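Local structure of branched-chain amino acid aminotransferase (Thermoproteus uzoniensis, 5CE8) at residues Asn201-Ile204 against Val209-Thr212. The protein is a pyridoxal 5'-phosphate-dependent branched-chain aminotransferase that probably transfers the amino group of leucine, isoleucine or valine to 2-oxoglutarate. Sequence-based numbering, arbitrary orientation.
Sequences NIFI and VLMT. With PLP (pyridoxal-5'-phosphate), chain D.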
loop_
_atom_site.group_PDB
_atom_site.type_symbol
_atom_site.label_atom_id
_atom_site.label_comp_id
_atom_site.label_asym_id
_atom_site.label_seq_id
_atom_site.Cartn_x
_atom_site.Cartn_y
_atom_site.Cartn_z
ATOM N N ASN A 201 3.626 -18.377 16.300
ATOM C CA ASN A 201 2.361 -17.596 16.218
ATOM C C ASN A 201 2.291 -16.839 17.519
ATOM O O ASN A 201 3.040 -17.127 18.485
ATOM C CB ASN A 201 1.121 -18.414 16.026
ATOM C CG ASN A 201 1.080 -19.122 14.650
ATOM O OD1 ASN A 201 1.085 -20.297 14.604
ATOM N ND2 ASN A 201 1.094 -18.383 13.568
ATOM N N ILE A 202 1.470 -15.817 17.511
ATOM C CA ILE A 202 1.363 -14.856 18.646
ATOM C C ILE A 202 -0.085 -14.816 19.135
ATOM O O ILE A 202 -1.038 -14.848 18.323
ATOM C CB ILE A 202 1.670 -13.401 18.223
ATOM C CG1 ILE A 202 2.984 -13.351 17.496
ATOM C CG2 ILE A 202 1.765 -12.429 19.423
ATOM C CD1 ILE A 202 3.399 -11.958 17.029
ATOM N N PHE A 203 -0.245 -14.734 20.474
ATOM C CA PHE A 203 -1.526 -14.562 21.134
ATOM C C PHE A 203 -1.465 -13.397 22.135
ATOM O O PHE A 203 -0.500 -13.240 22.890
ATOM C CB PHE A 203 -1.926 -15.860 21.907
ATOM C CG PHE A 203 -2.484 -16.945 21.067
ATOM C CD1 PHE A 203 -1.638 -17.841 20.445
ATOM C CD2 PHE A 203 -3.839 -17.228 21.073
ATOM C CE1 PHE A 203 -2.097 -18.886 19.693
ATOM C CE2 PHE A 203 -4.307 -18.323 20.308
ATOM C CZ PHE A 203 -3.442 -19.133 19.613
ATOM N N ILE A 204 -2.512 -12.579 22.214
ATOM C CA ILE A 204 -2.554 -11.696 23.364
ATOM C C ILE A 204 -3.758 -12.020 24.244
ATOM O O ILE A 204 -4.665 -12.582 23.785
ATOM C CB ILE A 204 -2.534 -10.212 22.932
ATOM C CG1 ILE A 204 -3.798 -9.866 22.151
ATOM C CG2 ILE A 204 -1.217 -9.931 22.175
ATOM C CD1 ILE A 204 -3.925 -8.375 21.899
ATOM N N VAL A 209 -10.098 -11.760 27.001
ATOM C CA VAL A 209 -10.306 -12.403 25.754
ATOM C C VAL A 209 -8.976 -12.641 25.091
ATOM O O VAL A 209 -8.143 -11.708 24.891
ATOM C CB VAL A 209 -11.123 -11.515 24.818
ATOM C CG1 VAL A 209 -11.229 -12.244 23.508
ATOM C CG2 VAL A 209 -12.498 -11.221 25.437
ATOM N N LEU A 210 -8.821 -13.891 24.660
ATOM C CA LEU A 210 -7.647 -14.330 23.985
ATOM C C LEU A 210 -7.845 -13.926 22.488
ATOM O O LEU A 210 -8.935 -14.147 21.835
ATOM C CB LEU A 210 -7.567 -15.814 24.236
ATOM C CG LEU A 210 -6.397 -16.728 23.951
ATOM C CD1 LEU A 210 -5.228 -16.227 24.723
ATOM C CD2 LEU A 210 -6.810 -18.106 24.402
ATOM N N MET A 211 -6.838 -13.264 21.952
ATOM C CA MET A 211 -6.870 -12.829 20.538
ATOM C C MET A 211 -5.641 -13.296 19.799
ATOM O O MET A 211 -4.528 -13.219 20.300
ATOM C CB MET A 211 -6.935 -11.288 20.451
ATOM C CG MET A 211 -8.141 -10.709 21.085
ATOM S SD MET A 211 -7.919 -8.905 21.159
ATOM C CE MET A 211 -8.249 -8.434 19.462
ATOM N N THR A 212 -5.830 -13.737 18.580
ATOM C CA THR A 212 -4.715 -14.208 17.699
ATOM C C THR A 212 -4.928 -13.760 16.245
ATOM O O THR A 212 -6.069 -13.673 15.822
ATOM C CB THR A 212 -4.477 -15.717 17.788
ATOM O OG1 THR A 212 -3.115 -16.052 17.430
ATOM C CG2 THR A 212 -5.487 -16.539 16.965
HETATM N N1 PLP D . 5.016 -19.298 12.334
HETATM C C2 PLP D . 5.787 -19.542 11.278
HETATM C C2A PLP D . 6.240 -18.429 10.382
HETATM C C3 PLP D . 6.295 -20.882 11.018
HETATM O O3 PLP D . 7.179 -21.099 9.964
HETATM C C4 PLP D . 5.879 -21.979 11.934
HETATM C C4A PLP D . 6.324 -23.416 11.754
HETATM C C5 PLP D . 4.984 -21.576 13.056
HETATM C C6 PLP D . 4.613 -20.207 13.171
HETATM C C5A PLP D . 4.498 -22.499 14.137
HETATM O O4P PLP D . 3.836 -23.600 13.627
HETATM P P PLP D . 3.734 -24.902 14.512
HETATM O O1P PLP D . 5.169 -25.403 14.889
HETATM O O2P PLP D . 2.804 -24.594 15.607
HETATM O O3P PLP D . 3.186 -26.008 13.654
#
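I204 and M211 face each other as the antiparallel hydrogen-bonded pair of this hairpin, each backbone giving and taking one bond. I204 N reaches M211 O within the carbonyl plane, and M211 N returns to I204 O along an almost straight N-H...O path, both bonds measuring 2.9 Å. Two softer CA-H...O contacts accompany them, F203 CA to M211 O and L210 CA to I204 O.

Toward T212 a side chain takes over from the backbone. T212 OG1 donates to I202 O, a short 2.6 Å bond arriving tilted 27° from the carbonyl plane. The backbone brings T212 CB over one face of the F203 ring, 3.8 Å from the ring centroid and 20° off the normal, a CH-pi contact. The first torsion of T212, -155°, sets OG1 roughly opposite the backbone N, and this places the hydroxyl above the ring centre while it bonds to I202 O. One small side chain thus satisfies a main-chain carbonyl and packs on an aromatic.

Two apolar side-chain pairs complete the contact between the strands. L210 approaches the F203 ring obliquely, L210 CG lying 3.9 Å from F203 CD2, on the side of the sheet where both strands meet helix 223-235; the ring of F256, on strand 254-259, meets that of F203 with the two planes nearly parallel. With I204 the opposite side carries M211, whose CB meets I204 CG1 at 3.8 Å.

At the start of its strand N201 belongs to the cofactor pocket, its backbone N 3.8 Å from PLP C6, and its ND2 is bonded to L220 O. The whole is a buried beta hairpin within the mixed sheet of a class-IV aminotransferase, one strand of which runs out from the pyridoxal phosphate site.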